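Local structure of dual specificity protein phosphatase 15 (1YZ4) at residues G94-T108 with I127-F141. The protein removes phosphate from tyrosine, serine and threonine residues of proteins, the work of a dual-specificity phosphatase whose catalytic domain is described here. The protein carries 1 engineered substitution. Sequence-based numbering, arbitrary orientation.
Sequences GISRSTTIVTAYVMT and IANPNPGFRQQLEEF. With BOG (octyl beta-D-glucopyranoside), chain C; SO4 (sulfate ion), chain D.
L138 of helix 132-141 sets its side chain as a knob among T100, T103, A104 and M107 of helix 97-108; the two helices run almost parallel, 12° apart, their axes 10.4 Å from each other at closest approach. The CG2 of T100 packs on L138 CG, 3.9 Å away. One turn on, F141 receives A104 CB over a ring face, a CH-pi contact 4.3 Å from the centroid, while the bent chain of M107 brings CE to the ring's edge. F134 lies alongside R97, pointing the same way, its CE2 3.7 Å from R97 CG.

Hydrogen bonding across the contact rests on N129 N, which donates to I95 O at 3.0 Å, nearly straight at 167°. T99 OG1 reaches that oxygen from the opposite face of the carbonyl, so two donors grip it. With OG1 beside its own backbone N (chi1 -51°), T100 bonds back to S96 O and also meets P130 CB. N131 caps helix 132-141 through OD1, which accepts from F134 N at 2.8 Å.

A sulfate, probably from the crystallisation liquor, is held by the backbone N of I95, S96 and R97; R97 NE adds a 2.7 Å bond to O2 and NH2 one to O1. S91, the engineered residue at the predicted phosphocysteine position, also bonds the ion, which sits where a substrate phosphate would be expected. The loop S91-R97 is the P-loop of protein tyrosine phosphatases, and helix 97-108 after it packs against 132-141.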
# COMPACT_ATOMS: atom_id res chain seq x y z
N GLY A 94 4.30 -8.40 -6.09
CA GLY A 94 4.91 -7.31 -5.36
C GLY A 94 5.38 -6.25 -6.34
O GLY A 94 6.35 -5.55 -6.08
N ILE A 95 4.67 -6.13 -7.46
CA ILE A 95 5.05 -5.16 -8.48
C ILE A 95 4.13 -3.96 -8.70
O ILE A 95 4.54 -2.82 -8.47
CB ILE A 95 5.25 -5.83 -9.87
CG1 ILE A 95 6.34 -6.90 -9.79
CG2 ILE A 95 5.62 -4.75 -10.91
CD1 ILE A 95 6.61 -7.61 -11.12
N SER A 96 2.90 -4.21 -9.14
CA SER A 96 2.01 -3.09 -9.44
C SER A 96 0.81 -2.78 -8.55
O SER A 96 0.61 -1.62 -8.21
CB SER A 96 1.54 -3.19 -10.90
OG SER A 96 0.52 -4.15 -11.04
N ARG A 97 0.02 -3.79 -8.17
CA ARG A 97 -1.16 -3.56 -7.33
C ARG A 97 -0.91 -2.96 -5.94
O ARG A 97 -1.52 -1.95 -5.58
CB ARG A 97 -1.96 -4.87 -7.17
CG ARG A 97 -2.81 -5.22 -8.39
CD ARG A 97 -3.43 -6.61 -8.27
NE ARG A 97 -2.44 -7.67 -8.12
CZ ARG A 97 -2.72 -8.97 -8.20
NH1 ARG A 97 -3.96 -9.38 -8.43
NH2 ARG A 97 -1.76 -9.87 -8.06
N SER A 98 -0.03 -3.57 -5.16
CA SER A 98 0.26 -3.06 -3.82
C SER A 98 0.94 -1.70 -3.93
O SER A 98 0.72 -0.81 -3.10
CB SER A 98 1.17 -4.04 -3.07
OG SER A 98 2.40 -4.23 -3.76
N THR A 99 1.75 -1.55 -4.96
CA THR A 99 2.49 -0.32 -5.20
C THR A 99 1.54 0.85 -5.45
O THR A 99 1.75 1.95 -4.95
CB THR A 99 3.42 -0.49 -6.42
OG1 THR A 99 4.25 -1.64 -6.21
CG2 THR A 99 4.30 0.73 -6.60
N THR A 100 0.49 0.59 -6.22
CA THR A 100 -0.50 1.60 -6.56
C THR A 100 -1.22 2.11 -5.30
O THR A 100 -1.40 3.33 -5.13
CB THR A 100 -1.55 1.00 -7.54
OG1 THR A 100 -0.86 0.38 -8.63
CG2 THR A 100 -2.48 2.09 -8.07
N ILE A 101 -1.65 1.19 -4.45
CA ILE A 101 -2.34 1.56 -3.22
C ILE A 101 -1.42 2.38 -2.30
O ILE A 101 -1.83 3.41 -1.77
CB ILE A 101 -2.86 0.29 -2.47
CG1 ILE A 101 -4.14 -0.22 -3.14
CG2 ILE A 101 -3.17 0.60 -1.02
CD1 ILE A 101 -3.96 -0.68 -4.56
N VAL A 102 -0.18 1.94 -2.12
CA VAL A 102 0.73 2.68 -1.25
C VAL A 102 1.09 4.07 -1.80
O VAL A 102 1.23 5.03 -1.03
CB VAL A 102 2.04 1.88 -0.97
CG1 VAL A 102 2.59 1.32 -2.26
CG2 VAL A 102 3.08 2.77 -0.31
N THR A 103 1.23 4.18 -3.12
CA THR A 103 1.57 5.46 -3.74
C THR A 103 0.45 6.45 -3.47
O THR A 103 0.69 7.60 -3.09
CB THR A 103 1.77 5.30 -5.27
OG1 THR A 103 2.88 4.42 -5.50
CG2 THR A 103 2.09 6.64 -5.93
N ALA A 104 -0.79 5.99 -3.64
CA ALA A 104 -1.95 6.83 -3.40
C ALA A 104 -1.93 7.33 -1.95
O ALA A 104 -2.25 8.48 -1.68
CB ALA A 104 -3.20 6.04 -3.66
N TYR A 105 -1.56 6.45 -1.02
CA TYR A 105 -1.50 6.82 0.38
C TYR A 105 -0.47 7.91 0.64
O TYR A 105 -0.75 8.92 1.28
CB TYR A 105 -1.13 5.62 1.25
CG TYR A 105 -1.07 5.99 2.71
CD1 TYR A 105 -2.23 6.22 3.44
CD2 TYR A 105 0.16 6.15 3.36
CE1 TYR A 105 -2.18 6.61 4.77
CE2 TYR A 105 0.22 6.54 4.70
CZ TYR A 105 -0.96 6.77 5.39
OH TYR A 105 -0.93 7.15 6.71
N VAL A 106 0.75 7.68 0.16
CA VAL A 106 1.83 8.62 0.34
C VAL A 106 1.53 9.95 -0.35
O VAL A 106 1.93 11.01 0.13
CB VAL A 106 3.16 8.03 -0.18
CG1 VAL A 106 4.29 9.05 -0.01
CG2 VAL A 106 3.47 6.75 0.59
N MET A 107 0.81 9.89 -1.47
CA MET A 107 0.45 11.12 -2.16
C MET A 107 -0.41 11.98 -1.24
O MET A 107 -0.16 13.18 -1.09
CB MET A 107 -0.32 10.82 -3.45
CG MET A 107 0.55 10.35 -4.60
SD MET A 107 -0.42 9.65 -5.95
CE MET A 107 -1.11 11.12 -6.68
N THR A 108 -1.42 11.37 -0.61
CA THR A 108 -2.30 12.14 0.26
C THR A 108 -1.64 12.68 1.52
O THR A 108 -1.91 13.82 1.91
CB THR A 108 -3.59 11.34 0.67
OG1 THR A 108 -3.48 10.91 2.03
CG2 THR A 108 -3.81 10.15 -0.23
N ILE A 127 11.80 -2.65 -8.01
CA ILE A 127 10.91 -3.46 -8.83
C ILE A 127 9.57 -2.75 -8.95
O ILE A 127 8.79 -3.04 -9.86
CB ILE A 127 10.67 -4.87 -8.20
CG1 ILE A 127 10.13 -4.73 -6.78
CG2 ILE A 127 11.97 -5.67 -8.20
CD1 ILE A 127 9.70 -6.03 -6.16
N ALA A 128 9.32 -1.80 -8.05
CA ALA A 128 8.07 -1.04 -8.03
C ALA A 128 7.65 -0.57 -9.41
O ALA A 128 8.39 0.15 -10.08
CB ALA A 128 8.19 0.14 -7.10
N ASN A 129 6.45 -0.97 -9.83
CA ASN A 129 5.98 -0.58 -11.15
C ASN A 129 4.50 -0.85 -11.38
O ASN A 129 4.10 -1.94 -11.79
CB ASN A 129 6.85 -1.28 -12.21
CG ASN A 129 6.29 -1.13 -13.62
OD1 ASN A 129 5.65 -0.13 -13.95
ND2 ASN A 129 6.56 -2.12 -14.47
N PRO A 130 3.65 0.15 -11.10
CA PRO A 130 2.22 -0.06 -11.33
C PRO A 130 1.94 -0.10 -12.83
O PRO A 130 2.61 0.58 -13.61
CB PRO A 130 1.58 1.14 -10.61
CG PRO A 130 2.64 2.17 -10.64
CD PRO A 130 3.90 1.40 -10.36
N ASN A 131 0.96 -0.90 -13.24
CA ASN A 131 0.64 -1.01 -14.66
C ASN A 131 0.15 0.33 -15.23
O ASN A 131 -0.33 1.20 -14.50
CB ASN A 131 -0.39 -2.14 -14.89
CG ASN A 131 -1.80 -1.75 -14.49
OD1 ASN A 131 -2.34 -0.74 -14.96
ND2 ASN A 131 -2.43 -2.57 -13.63
N PRO A 132 0.28 0.52 -16.56
CA PRO A 132 -0.14 1.75 -17.23
C PRO A 132 -1.50 2.30 -16.80
O PRO A 132 -1.65 3.51 -16.62
CB PRO A 132 -0.12 1.36 -18.71
CG PRO A 132 1.01 0.38 -18.76
CD PRO A 132 0.74 -0.48 -17.55
N GLY A 133 -2.48 1.42 -16.64
CA GLY A 133 -3.81 1.86 -16.25
C GLY A 133 -3.87 2.40 -14.83
O GLY A 133 -4.60 3.36 -14.55
N PHE A 134 -3.12 1.78 -13.93
CA PHE A 134 -3.12 2.23 -12.54
C PHE A 134 -2.41 3.57 -12.41
O PHE A 134 -2.71 4.36 -11.51
CB PHE A 134 -2.43 1.19 -11.64
CG PHE A 134 -3.17 -0.11 -11.54
CD1 PHE A 134 -4.46 -0.24 -12.07
CD2 PHE A 134 -2.60 -1.20 -10.90
CE1 PHE A 134 -5.16 -1.44 -11.96
CE2 PHE A 134 -3.29 -2.40 -10.79
CZ PHE A 134 -4.57 -2.53 -11.32
N ARG A 135 -1.47 3.84 -13.31
CA ARG A 135 -0.74 5.10 -13.27
C ARG A 135 -1.67 6.25 -13.63
O ARG A 135 -1.58 7.33 -13.05
CB ARG A 135 0.48 5.00 -14.20
CG ARG A 135 1.36 3.79 -13.84
CD ARG A 135 2.46 3.48 -14.83
NE ARG A 135 3.62 4.34 -14.68
CZ ARG A 135 4.83 3.91 -14.33
NH1 ARG A 135 5.06 2.63 -14.09
NH2 ARG A 135 5.83 4.77 -14.24
N GLN A 136 -2.59 6.00 -14.56
CA GLN A 136 -3.56 7.01 -14.99
C GLN A 136 -4.51 7.27 -13.84
O GLN A 136 -4.86 8.42 -13.56
CB GLN A 136 -4.35 6.52 -16.21
CG GLN A 136 -3.50 6.37 -17.46
CD GLN A 136 -4.32 6.00 -18.68
OE1 GLN A 136 -4.85 4.88 -18.78
NE2 GLN A 136 -4.44 6.93 -19.62
N GLN A 137 -4.94 6.19 -13.19
CA GLN A 137 -5.84 6.28 -12.06
C GLN A 137 -5.14 7.06 -10.95
O GLN A 137 -5.78 7.79 -10.19
CB GLN A 137 -6.25 4.88 -11.58
CG GLN A 137 -7.13 4.15 -12.58
CD GLN A 137 -7.59 2.79 -12.08
OE1 GLN A 137 -8.06 2.66 -10.94
NE2 GLN A 137 -7.48 1.78 -12.93
N LEU A 138 -3.82 6.89 -10.86
CA LEU A 138 -3.05 7.62 -9.85
C LEU A 138 -3.05 9.10 -10.26
O LEU A 138 -3.11 9.99 -9.42
CB LEU A 138 -1.62 7.07 -9.76
CG LEU A 138 -1.51 5.73 -9.01
CD1 LEU A 138 -0.16 5.07 -9.29
CD2 LEU A 138 -1.71 5.96 -7.50
N GLU A 139 -2.99 9.34 -11.56
CA GLU A 139 -3.00 10.69 -12.10
C GLU A 139 -4.29 11.38 -11.64
O GLU A 139 -4.25 12.49 -11.10
CB GLU A 139 -2.97 10.65 -13.63
CG GLU A 139 -1.68 11.17 -14.26
CD GLU A 139 -1.52 12.66 -14.11
OE1 GLU A 139 -1.47 13.15 -12.97
OE2 GLU A 139 -1.43 13.36 -15.15
N GLU A 140 -5.42 10.72 -11.87
CA GLU A 140 -6.72 11.24 -11.48
C GLU A 140 -6.71 11.57 -9.99
O GLU A 140 -6.91 12.71 -9.59
CB GLU A 140 -7.82 10.21 -11.73
CG GLU A 140 -8.20 9.98 -13.18
CD GLU A 140 -9.21 8.85 -13.34
OE1 GLU A 140 -10.27 8.88 -12.67
OE2 GLU A 140 -8.94 7.92 -14.14
N PHE A 141 -6.46 10.54 -9.19
CA PHE A 141 -6.43 10.66 -7.74
C PHE A 141 -5.62 11.86 -7.27
O PHE A 141 -6.04 12.58 -6.36
CB PHE A 141 -5.85 9.38 -7.13
CG PHE A 141 -5.77 9.41 -5.63
CD1 PHE A 141 -6.92 9.27 -4.86
CD2 PHE A 141 -4.54 9.62 -4.99
CE1 PHE A 141 -6.85 9.34 -3.47
CE2 PHE A 141 -4.47 9.70 -3.61
CZ PHE A 141 -5.63 9.56 -2.84
C1 BOG C . -0.66 -15.81 -10.40
O1 BOG C . -0.24 -16.83 -11.31
C2 BOG C . -0.50 -14.41 -11.08
O2 BOG C . 0.86 -14.19 -11.42
C3 BOG C . -0.97 -13.32 -10.11
O3 BOG C . -0.85 -12.05 -10.72
C4 BOG C . -2.43 -13.59 -9.77
O4 BOG C . -2.89 -12.59 -8.87
C5 BOG C . -2.57 -14.99 -9.11
O5 BOG C . -2.06 -15.99 -10.04
C6 BOG C . -4.04 -15.29 -8.80
O6 BOG C . -4.19 -16.62 -8.32
C1' BOG C . 0.05 -18.10 -10.72
C2' BOG C . 1.34 -18.56 -11.35
C3' BOG C . 2.50 -17.87 -10.66
C4' BOG C . 3.85 -18.24 -11.25
C5' BOG C . 4.99 -17.53 -10.51
C6' BOG C . 4.75 -16.04 -10.32
C7' BOG C . 5.90 -15.40 -9.59
C8' BOG C . 5.65 -13.93 -9.40
S SO4 D . 1.29 -7.52 -8.36
O1 SO4 D . 1.00 -8.94 -8.42
O2 SO4 D . 0.05 -6.76 -8.40
O3 SO4 D . 2.01 -7.21 -7.14
O4 SO4 D . 2.13 -7.10 -9.47